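Local coordinates for protein Sodium/sialic acid symporter SiaT (Proteus mirabilis, PDB 5NV9) that uses the inward sodium gradient to drive uptake of N-acetylneuraminic acid across the inner membrane as a sodium-coupled symporter, at residues A[138-143]-A[157-162]; A[62-67]-A[333-338]; A[422-427]-A[472-477]. All coordinates share one frame; numbering follows the deposited sequence.

Contact 1: residues A[138-143]-A[157-162]; sequences IITYLT and VLIVLI
T143 and I162 meet because their first torsions point methyl carbons at each other between two helices. T143 (chi1 -50°) holds CG2 anti to its backbone N, and I162 (chi1 -63°) carries CG1 beside its own N, from where the nearly extended chain ends in CD1. T143 CG2 touches I162 CD1 at 3.6 Å, the two side chains lying antiparallel alongside each other. The same T143 torsion turns OG1 back into its own helix, where it donates to I139 O at 2.6 Å; S61 OG is bonded to both T143 OG1 and I139 O. The hydroxyl is thus fixed and the apolar branch is left for the contact. T140 repeats the pattern more loosely: OG1 is bonded to V136 O, while CG2 lies 4.4 Å from I159 CG1 and equally far from I162 CG2. The axes of the two short segments approach to 10.4 Å at an angle of 128°. The contact joins two consecutive transmembrane helices of the LeuT fold, linked by a short periplasmic turn. Helix 328-361 borders it through A340 and I344, and binds I162 O through Q341 NE2; helix 370-398 adds A392 against T140 and I393 against I159.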
loop_
_atom_site.group_PDB
_atom_site.type_symbol
_atom_site.label_atom_id
_atom_site.label_comp_id
_atom_site.label_asym_id
_atom_site.label_seq_id
_atom_site.Cartn_x
_atom_site.Cartn_y
_atom_site.Cartn_z
ATOM N N ILE A 138 -7.927 -6.031 5.515
ATOM C CA ILE A 138 -7.092 -5.618 6.620
ATOM C C ILE A 138 -7.166 -4.126 6.867
ATOM O O ILE A 138 -7.248 -3.699 8.030
ATOM C CB ILE A 138 -5.649 -6.126 6.458
ATOM C CG1 ILE A 138 -5.657 -7.656 6.640
ATOM C CG2 ILE A 138 -4.746 -5.541 7.533
ATOM C CD1 ILE A 138 -4.323 -8.368 6.518
ATOM N N ILE A 139 -7.131 -3.335 5.783
ATOM C CA ILE A 139 -7.108 -1.889 5.881
ATOM C C ILE A 139 -8.445 -1.469 6.537
ATOM O O ILE A 139 -8.491 -0.585 7.351
ATOM C CB ILE A 139 -6.922 -1.186 4.535
ATOM C CG1 ILE A 139 -5.440 -1.188 4.146
ATOM C CG2 ILE A 139 -7.382 0.258 4.624
ATOM C CD1 ILE A 139 -5.191 -0.783 2.704
ATOM N N THR A 140 -9.524 -2.092 6.091
ATOM C CA THR A 140 -10.864 -1.792 6.562
ATOM C C THR A 140 -11.067 -2.199 8.042
ATOM O O THR A 140 -11.594 -1.439 8.852
ATOM C CB THR A 140 -11.846 -2.459 5.597
ATOM O OG1 THR A 140 -11.600 -1.941 4.294
ATOM C CG2 THR A 140 -13.255 -2.230 6.005
ATOM N N TYR A 141 -10.602 -3.388 8.379
ATOM C CA TYR A 141 -10.558 -3.901 9.743
ATOM C C TYR A 141 -9.838 -3.001 10.718
ATOM O O TYR A 141 -10.436 -2.677 11.745
ATOM C CB TYR A 141 -9.961 -5.322 9.752
ATOM C CG TYR A 141 -9.863 -5.935 11.142
ATOM C CD1 TYR A 141 -11.001 -6.206 11.875
ATOM C CD2 TYR A 141 -8.639 -6.241 11.703
ATOM C CE1 TYR A 141 -10.925 -6.757 13.149
ATOM C CE2 TYR A 141 -8.550 -6.801 12.968
ATOM C CZ TYR A 141 -9.703 -7.054 13.683
ATOM O OH TYR A 141 -9.638 -7.615 14.939
ATOM N N LEU A 142 -8.589 -2.584 10.415
ATOM C CA LEU A 142 -7.845 -1.682 11.278
ATOM C C LEU A 142 -8.545 -0.325 11.478
ATOM O O LEU A 142 -8.555 0.187 12.569
ATOM C CB LEU A 142 -6.467 -1.347 10.749
ATOM C CG LEU A 142 -5.451 -2.415 10.480
ATOM C CD1 LEU A 142 -4.133 -1.686 10.197
ATOM C CD2 LEU A 142 -5.331 -3.377 11.644
ATOM N N THR A 143 -9.103 0.239 10.410
ATOM C CA THR A 143 -9.776 1.517 10.473
ATOM C C THR A 143 -10.953 1.420 11.439
ATOM O O THR A 143 -11.162 2.311 12.268
ATOM C CB THR A 143 -10.229 1.940 9.041
ATOM O OG1 THR A 143 -9.124 1.826 8.144
ATOM C CG2 THR A 143 -10.800 3.331 8.965
ATOM N N VAL A 157 -22.096 -0.330 9.928
ATOM C CA VAL A 157 -22.356 0.957 9.339
ATOM C C VAL A 157 -21.024 1.650 8.978
ATOM O O VAL A 157 -20.851 2.245 7.903
ATOM C CB VAL A 157 -23.149 1.836 10.311
ATOM C CG1 VAL A 157 -23.284 3.245 9.746
ATOM C CG2 VAL A 157 -24.508 1.211 10.615
ATOM N N LEU A 158 -20.077 1.517 9.873
ATOM C CA LEU A 158 -18.755 2.030 9.641
ATOM C C LEU A 158 -18.127 1.378 8.385
ATOM O O LEU A 158 -17.462 2.042 7.565
ATOM C CB LEU A 158 -17.929 1.803 10.893
ATOM C CG LEU A 158 -16.857 2.748 11.403
ATOM C CD1 LEU A 158 -17.270 4.221 11.413
ATOM C CD2 LEU A 158 -16.514 2.340 12.831
ATOM N N ILE A 159 -18.369 0.085 8.209
ATOM C CA ILE A 159 -17.886 -0.594 7.024
ATOM C C ILE A 159 -18.601 -0.108 5.771
ATOM O O ILE A 159 -17.980 -0.059 4.694
ATOM C CB ILE A 159 -18.009 -2.117 7.188
ATOM C CG1 ILE A 159 -17.036 -2.557 8.259
ATOM C CG2 ILE A 159 -17.747 -2.829 5.893
ATOM C CD1 ILE A 159 -17.173 -3.993 8.712
ATOM N N VAL A 160 -19.897 0.243 5.901
ATOM C CA VAL A 160 -20.654 0.807 4.791
ATOM C C VAL A 160 -20.000 2.125 4.391
ATOM O O VAL A 160 -19.805 2.379 3.213
ATOM C CB VAL A 160 -22.102 1.093 5.135
ATOM C CG1 VAL A 160 -22.700 1.947 4.053
ATOM C CG2 VAL A 160 -22.895 -0.193 5.231
ATOM N N LEU A 161 -19.727 2.968 5.384
ATOM C CA LEU A 161 -19.044 4.254 5.172
ATOM C C LEU A 161 -17.593 4.151 4.659
ATOM O O LEU A 161 -17.171 4.917 3.768
ATOM C CB LEU A 161 -19.065 5.066 6.458
ATOM C CG LEU A 161 -20.441 5.518 6.978
ATOM C CD1 LEU A 161 -20.185 6.411 8.137
ATOM C CD2 LEU A 161 -21.231 6.277 5.930
ATOM N N ILE A 162 -16.809 3.250 5.221
ATOM C CA ILE A 162 -15.418 3.113 4.762
ATOM C C ILE A 162 -15.316 2.423 3.392
ATOM O O ILE A 162 -14.622 2.908 2.473
ATOM C CB ILE A 162 -14.536 2.325 5.767
ATOM C CG1 ILE A 162 -14.420 3.060 7.099
ATOM C CG2 ILE A 162 -13.140 2.115 5.213
ATOM C CD1 ILE A 162 -14.080 2.151 8.248
#

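Contact 2: residues A[62-67]-A[333-338]; sequences ITFMSI and IAAIFA. With SLB (N-acetyl-beta-neuraminic acid), chain D.
F64 lays its ring across I336, and this is the tight part of the contact. With CG anti to the backbone N (chi1 -158°), the phenyl group is directed at helix 328-361 and receives I336 CG1 over one face in a CH-pi contact, 3.8 Å from the ring centroid. The carbon sits toward the rim, so its shortest distance is 3.5 Å to F64 CE1, and the two side chains cross at about a right angle. The packing slackens to either side of this pair. F64 CE2 is 4.5 Å from A335 CB, and M65, a selenomethionine bent at chi2 and chi3, folds its chain round until CE comes within 3.9 Å of I336 CG2. F64 is further enclosed by F288, in an edge-to-face pair, and by L316, while I320 packs on I336.

The ligand side belongs to T63, with I62 beside the carboxylate of the bound N-acetylneuraminic acid. T63 OG1 accepts a hydrogen bond from the sugar O7 at 2.7 Å, and T63 N makes a weak one to carboxylate oxygen O1A at 3.0 Å. I62 CD1 lies 3.6 Å from carboxylate oxygen O1B, a van der Waals contact. R135 of helix 118-151 and S60 also bond the ligand; within 62-67, T63 faces the substrate and F64 faces helix 328-361.

Helices 47-58 and 61-73 are the two halves of a broken transmembrane helix, a hallmark of the LeuT fold. At the break L59 joins A56 in binding sodium, together with A339, S342 and S343 of helix 328-361; F64 and I336 pack the same two elements close to this conserved Na2 site, the F64 side chain about 8 Å from a bound sodium ion.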
loop_
_atom_site.group_PDB
_atom_site.type_symbol
_atom_site.label_atom_id
_atom_site.label_comp_id
_atom_site.label_asym_id
_atom_site.label_seq_id
_atom_site.Cartn_x
_atom_site.Cartn_y
_atom_site.Cartn_z
ATOM N N ILE A 62 -2.830 1.435 7.968
ATOM C CA ILE A 62 -1.730 0.687 8.551
ATOM C C ILE A 62 -0.604 1.647 9.012
ATOM O O ILE A 62 -0.193 1.606 10.170
ATOM C CB ILE A 62 -1.137 -0.330 7.517
ATOM C CG1 ILE A 62 -2.109 -1.464 7.240
ATOM C CG2 ILE A 62 0.204 -0.896 7.987
ATOM C CD1 ILE A 62 -1.728 -2.285 6.047
ATOM N N THR A 63 -0.116 2.495 8.115
ATOM C CA THR A 63 0.894 3.480 8.475
ATOM C C THR A 63 0.302 4.474 9.481
ATOM O O THR A 63 0.948 4.818 10.501
ATOM C CB THR A 63 1.425 4.268 7.227
ATOM O OG1 THR A 63 2.398 3.499 6.513
ATOM C CG2 THR A 63 2.022 5.651 7.605
ATOM N N PHE A 64 -0.935 4.927 9.211
ATOM C CA PHE A 64 -1.501 6.071 9.953
ATOM C C PHE A 64 -1.611 5.730 11.441
ATOM O O PHE A 64 -1.251 6.563 12.286
ATOM C CB PHE A 64 -2.864 6.487 9.392
ATOM C CG PHE A 64 -3.272 7.925 9.716
ATOM C CD1 PHE A 64 -3.597 8.315 11.012
ATOM C CD2 PHE A 64 -3.381 8.869 8.707
ATOM C CE1 PHE A 64 -3.953 9.652 11.295
ATOM C CE2 PHE A 64 -3.773 10.208 8.963
ATOM C CZ PHE A 64 -4.072 10.600 10.251
HETATM N N MSE A 65 -2.096 4.529 11.748
HETATM C CA MSE A 65 -2.248 4.039 13.125
HETATM C C MSE A 65 -1.028 3.356 13.697
HETATM O O MSE A 65 -0.749 3.559 14.873
HETATM C CB MSE A 65 -3.406 3.038 13.287
HETATM C CG MSE A 65 -4.504 3.632 14.192
HETATM SE SE MSE A 65 -5.340 5.130 13.237
HETATM C CE MSE A 65 -5.941 4.119 11.660
ATOM N N SER A 66 -0.320 2.525 12.912
ATOM C CA SER A 66 0.771 1.720 13.425
ATOM C C SER A 66 2.072 2.432 13.637
ATOM O O SER A 66 2.809 2.057 14.524
ATOM C CB SER A 66 1.130 0.577 12.454
ATOM O OG SER A 66 0.062 -0.300 12.466
ATOM N N ILE A 67 2.406 3.364 12.765
ATOM C CA ILE A 67 3.724 3.977 12.845
ATOM C C ILE A 67 3.790 4.832 14.121
ATOM O O ILE A 67 4.755 4.675 14.902
ATOM C CB ILE A 67 4.161 4.759 11.596
ATOM C CG1 ILE A 67 4.642 3.848 10.440
ATOM C CG2 ILE A 67 5.256 5.748 11.961
ATOM C CD1 ILE A 67 5.640 2.764 10.806
ATOM N N ILE A 333 -10.513 12.620 11.544
ATOM C CA ILE A 333 -11.240 11.426 11.176
ATOM C C ILE A 333 -11.426 11.290 9.667
ATOM O O ILE A 333 -11.245 10.203 9.152
ATOM C CB ILE A 333 -12.585 11.289 11.883
ATOM C CG1 ILE A 333 -12.451 11.125 13.396
ATOM C CG2 ILE A 333 -13.383 10.120 11.356
ATOM C CD1 ILE A 333 -11.113 10.726 13.957
ATOM N N ALA A 334 -11.777 12.363 8.967
ATOM C CA ALA A 334 -11.871 12.299 7.525
ATOM C C ALA A 334 -10.505 11.932 6.927
ATOM O O ALA A 334 -10.472 11.219 5.922
ATOM C CB ALA A 334 -12.382 13.598 6.960
ATOM N N ALA A 335 -9.390 12.436 7.520
ATOM C CA ALA A 335 -8.033 12.121 7.038
ATOM C C ALA A 335 -7.620 10.625 7.228
ATOM O O ALA A 335 -6.922 10.073 6.430
ATOM C CB ALA A 335 -7.004 13.045 7.687
ATOM N N ILE A 336 -8.091 10.003 8.285
ATOM C CA ILE A 336 -7.948 8.567 8.492
ATOM C C ILE A 336 -8.799 7.795 7.483
ATOM O O ILE A 336 -8.333 6.848 6.887
ATOM C CB ILE A 336 -8.339 8.178 9.944
ATOM C CG1 ILE A 336 -7.329 8.767 10.933
ATOM C CG2 ILE A 336 -8.495 6.672 10.091
ATOM C CD1 ILE A 336 -7.728 8.584 12.404
ATOM N N PHE A 337 -10.048 8.177 7.309
ATOM C CA PHE A 337 -10.801 7.681 6.173
ATOM C C PHE A 337 -10.011 7.870 4.862
ATOM O O PHE A 337 -9.970 6.969 4.027
ATOM C CB PHE A 337 -12.138 8.353 6.036
ATOM C CG PHE A 337 -13.246 7.739 6.852
ATOM C CD1 PHE A 337 -13.218 7.792 8.261
ATOM C CD2 PHE A 337 -14.358 7.196 6.215
ATOM C CE1 PHE A 337 -14.270 7.283 8.995
ATOM C CE2 PHE A 337 -15.427 6.694 6.962
ATOM C CZ PHE A 337 -15.394 6.747 8.342
ATOM N N ALA A 338 -9.452 9.043 4.647
ATOM C CA ALA A 338 -8.771 9.281 3.378
ATOM C C ALA A 338 -7.535 8.350 3.200
ATOM O O ALA A 338 -7.247 7.920 2.068
ATOM C CB ALA A 338 -8.364 10.723 3.222
HETATM C C1 SLB D . 0.792 1.133 4.423
HETATM C C2 SLB D . 2.183 0.843 3.929
HETATM C C3 SLB D . 2.828 -0.173 4.843
HETATM C C4 SLB D . 4.331 -0.372 4.541
HETATM C C5 SLB D . 4.969 1.006 4.715
HETATM C C6 SLB D . 4.292 2.021 3.769
HETATM C C7 SLB D . 4.835 3.453 3.869
HETATM C C8 SLB D . 4.114 4.388 2.934
HETATM C C9 SLB D . 4.763 5.771 2.911
HETATM C C10 SLB D . 7.335 1.295 5.351
HETATM C C11 SLB D . 8.707 1.508 4.766
HETATM N N5 SLB D . 6.412 0.958 4.439
HETATM O O1A SLB D . 0.627 2.125 5.212
HETATM O O1B SLB D . -0.157 0.336 4.066
HETATM O O2 SLB D . 2.163 0.346 2.561
HETATM O O4 SLB D . 4.941 -1.322 5.482
HETATM O O6 SLB D . 2.895 2.092 4.044
HETATM O O7 SLB D . 4.651 3.977 5.188
HETATM O O8 SLB D . 4.095 3.843 1.620
HETATM O O9 SLB D . 6.105 5.738 2.363
HETATM O O10 SLB D . 7.080 1.474 6.554
#

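Contact 3: residues A[422-427]-A[472-477]; sequences FMLGIF and AGTITA
L424 lies with its branched end against the backbone at G473 and the side chain of T474, where the C-terminal part of transmembrane helix 415-427 meets that of helix 459-475, near the short cytoplasmic loop 428-432. Its CG stands anti to the backbone N (chi1 -180°), which extends the side chain toward helix 459-475, and chi2 of 72° spreads the two methyls over different atoms. CD1 lies 3.6 Å from T474 OG1 and 3.8 Å from G473 C; CD2 rests 4.0 Å from G473 CA. Glycine leaves the main chain bare here, so the leucine meets backbone atoms directly. T474 lies alongside, its side chain heading the other way, with OG1 beside its own backbone N (chi1 -60°), a position from which the hydroxyl is bonded to V470 O, one turn back. G473 O is bonded to S435 OG of helix 433-452, while F116 and A431 also pack on L424. L424 offers only carbon, and T474 OG1 is bonded to V470 O, so the segments meet by van der Waals contact alone, which depends on fit rather than on directed bonds.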
loop_
_atom_site.group_PDB
_atom_site.type_symbol
_atom_site.label_atom_id
_atom_site.label_comp_id
_atom_site.label_asym_id
_atom_site.label_seq_id
_atom_site.Cartn_x
_atom_site.Cartn_y
_atom_site.Cartn_z
ATOM N N PHE A 422 10.483 -10.514 -11.447
ATOM C CA PHE A 422 10.831 -9.277 -12.100
ATOM C C PHE A 422 12.324 -8.996 -12.071
ATOM O O PHE A 422 12.886 -8.521 -13.066
ATOM C CB PHE A 422 10.005 -8.015 -11.564
ATOM C CG PHE A 422 8.553 -8.002 -12.006
ATOM C CD1 PHE A 422 7.607 -8.689 -11.318
ATOM C CD2 PHE A 422 8.160 -7.329 -13.149
ATOM C CE1 PHE A 422 6.276 -8.702 -11.735
ATOM C CE2 PHE A 422 6.852 -7.315 -13.565
ATOM C CZ PHE A 422 5.908 -8.012 -12.860
HETATM N N MSE A 423 12.959 -9.219 -10.937
HETATM C CA MSE A 423 14.415 -8.982 -10.810
HETATM C C MSE A 423 15.174 -9.879 -11.742
HETATM O O MSE A 423 16.086 -9.456 -12.454
HETATM C CB MSE A 423 14.900 -9.265 -9.384
HETATM C CG MSE A 423 14.302 -8.312 -8.366
HETATM SE SE MSE A 423 14.992 -8.634 -6.546
HETATM C CE MSE A 423 16.815 -8.197 -7.059
ATOM N N LEU A 424 14.729 -11.116 -11.807
ATOM C CA LEU A 424 15.355 -12.155 -12.685
ATOM C C LEU A 424 15.205 -11.802 -14.169
ATOM O O LEU A 424 16.167 -11.769 -14.906
ATOM C CB LEU A 424 14.711 -13.510 -12.403
ATOM C CG LEU A 424 15.250 -14.690 -13.229
ATOM C CD1 LEU A 424 16.619 -15.022 -12.732
ATOM C CD2 LEU A 424 14.343 -15.895 -13.163
ATOM N N GLY A 425 13.980 -11.454 -14.582
ATOM C CA GLY A 425 13.761 -11.056 -15.969
ATOM C C GLY A 425 14.539 -9.819 -16.353
ATOM O O GLY A 425 15.080 -9.716 -17.459
ATOM N N ILE A 426 14.542 -8.844 -15.457
ATOM C CA ILE A 426 15.107 -7.544 -15.766
ATOM C C ILE A 426 16.622 -7.619 -15.721
ATOM O O ILE A 426 17.266 -7.034 -16.544
ATOM C CB ILE A 426 14.518 -6.396 -14.846
ATOM C CG1 ILE A 426 13.034 -6.088 -15.170
ATOM C CG2 ILE A 426 15.349 -5.107 -14.917
ATOM C CD1 ILE A 426 12.731 -5.489 -16.537
ATOM N N PHE A 427 17.203 -8.346 -14.790
ATOM C CA PHE A 427 18.663 -8.276 -14.616
ATOM C C PHE A 427 19.492 -9.482 -15.068
ATOM O O PHE A 427 20.703 -9.390 -15.118
ATOM C CB PHE A 427 18.978 -7.948 -13.163
ATOM C CG PHE A 427 18.490 -6.570 -12.768
ATOM C CD1 PHE A 427 19.115 -5.452 -13.274
ATOM C CD2 PHE A 427 17.360 -6.413 -11.959
ATOM C CE1 PHE A 427 18.676 -4.171 -12.937
ATOM C CE2 PHE A 427 16.932 -5.141 -11.596
ATOM C CZ PHE A 427 17.588 -4.015 -12.083
ATOM N N ALA A 472 17.880 -19.610 -8.143
ATOM C CA ALA A 472 17.531 -20.817 -8.837
ATOM C C ALA A 472 17.324 -20.496 -10.304
ATOM O O ALA A 472 17.700 -21.287 -11.177
ATOM C CB ALA A 472 16.292 -21.475 -8.226
ATOM N N GLY A 473 16.790 -19.327 -10.628
ATOM C CA GLY A 473 16.501 -19.043 -12.049
ATOM C C GLY A 473 17.741 -18.648 -12.824
ATOM O O GLY A 473 17.751 -18.668 -14.041
ATOM N N THR A 474 18.774 -18.261 -12.111
ATOM C CA THR A 474 20.061 -18.020 -12.741
ATOM C C THR A 474 20.873 -19.342 -12.974
ATOM O O THR A 474 21.287 -19.705 -14.105
ATOM C CB THR A 474 20.824 -16.993 -11.903
ATOM O OG1 THR A 474 20.054 -15.768 -11.860
ATOM C CG2 THR A 474 22.165 -16.717 -12.550
ATOM N N ILE A 475 21.060 -20.108 -11.927
ATOM C CA ILE A 475 21.871 -21.306 -12.078
ATOM C C ILE A 475 21.265 -22.394 -12.976
ATOM O O ILE A 475 22.014 -23.123 -13.588
ATOM C CB ILE A 475 22.347 -21.886 -10.695
ATOM C CG1 ILE A 475 21.184 -22.304 -9.830
ATOM C CG2 ILE A 475 23.213 -20.887 -9.961
ATOM C CD1 ILE A 475 21.539 -22.490 -8.351
ATOM N N THR A 476 19.944 -22.541 -13.047
ATOM C CA THR A 476 19.283 -23.502 -13.945
ATOM C C THR A 476 18.962 -23.075 -15.368
ATOM O O THR A 476 18.505 -23.917 -16.145
ATOM C CB THR A 476 17.959 -24.012 -13.352
ATOM O OG1 THR A 476 17.010 -22.954 -13.238
ATOM C CG2 THR A 476 18.212 -24.602 -11.992
ATOM N N ALA A 477 19.131 -21.794 -15.681
ATOM C CA ALA A 477 18.984 -21.242 -17.057
ATOM C C ALA A 477 19.622 -22.096 -18.180
ATOM O O ALA A 477 18.995 -22.284 -19.202
ATOM C CB ALA A 477 19.524 -19.810 -17.114
#

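Contacts 1 and 2 are buried neighbours near the substrate and sodium sites, with centres about 12 Å apart. They also touch: L142 CD1 meets I62 CG1, and F337 of helix 328-361 packs on L161 and I162, so that helix borders contact 1 as well as forming contact 2. Contact 3 lies on the opposite side of the chain's centre, about 40 Å from contact 1 and 38 Å from contact 2, centre to centre, far from the substrate and sodium sites. All three lack hydrogen bonds between their segments. Contact 1 pairs aliphatic carbons, contact 2 adds an aromatic face next to a substrate-binding threonine, and contact 3, the smallest, sets a leucine on bare backbone beside a partly exposed threonine.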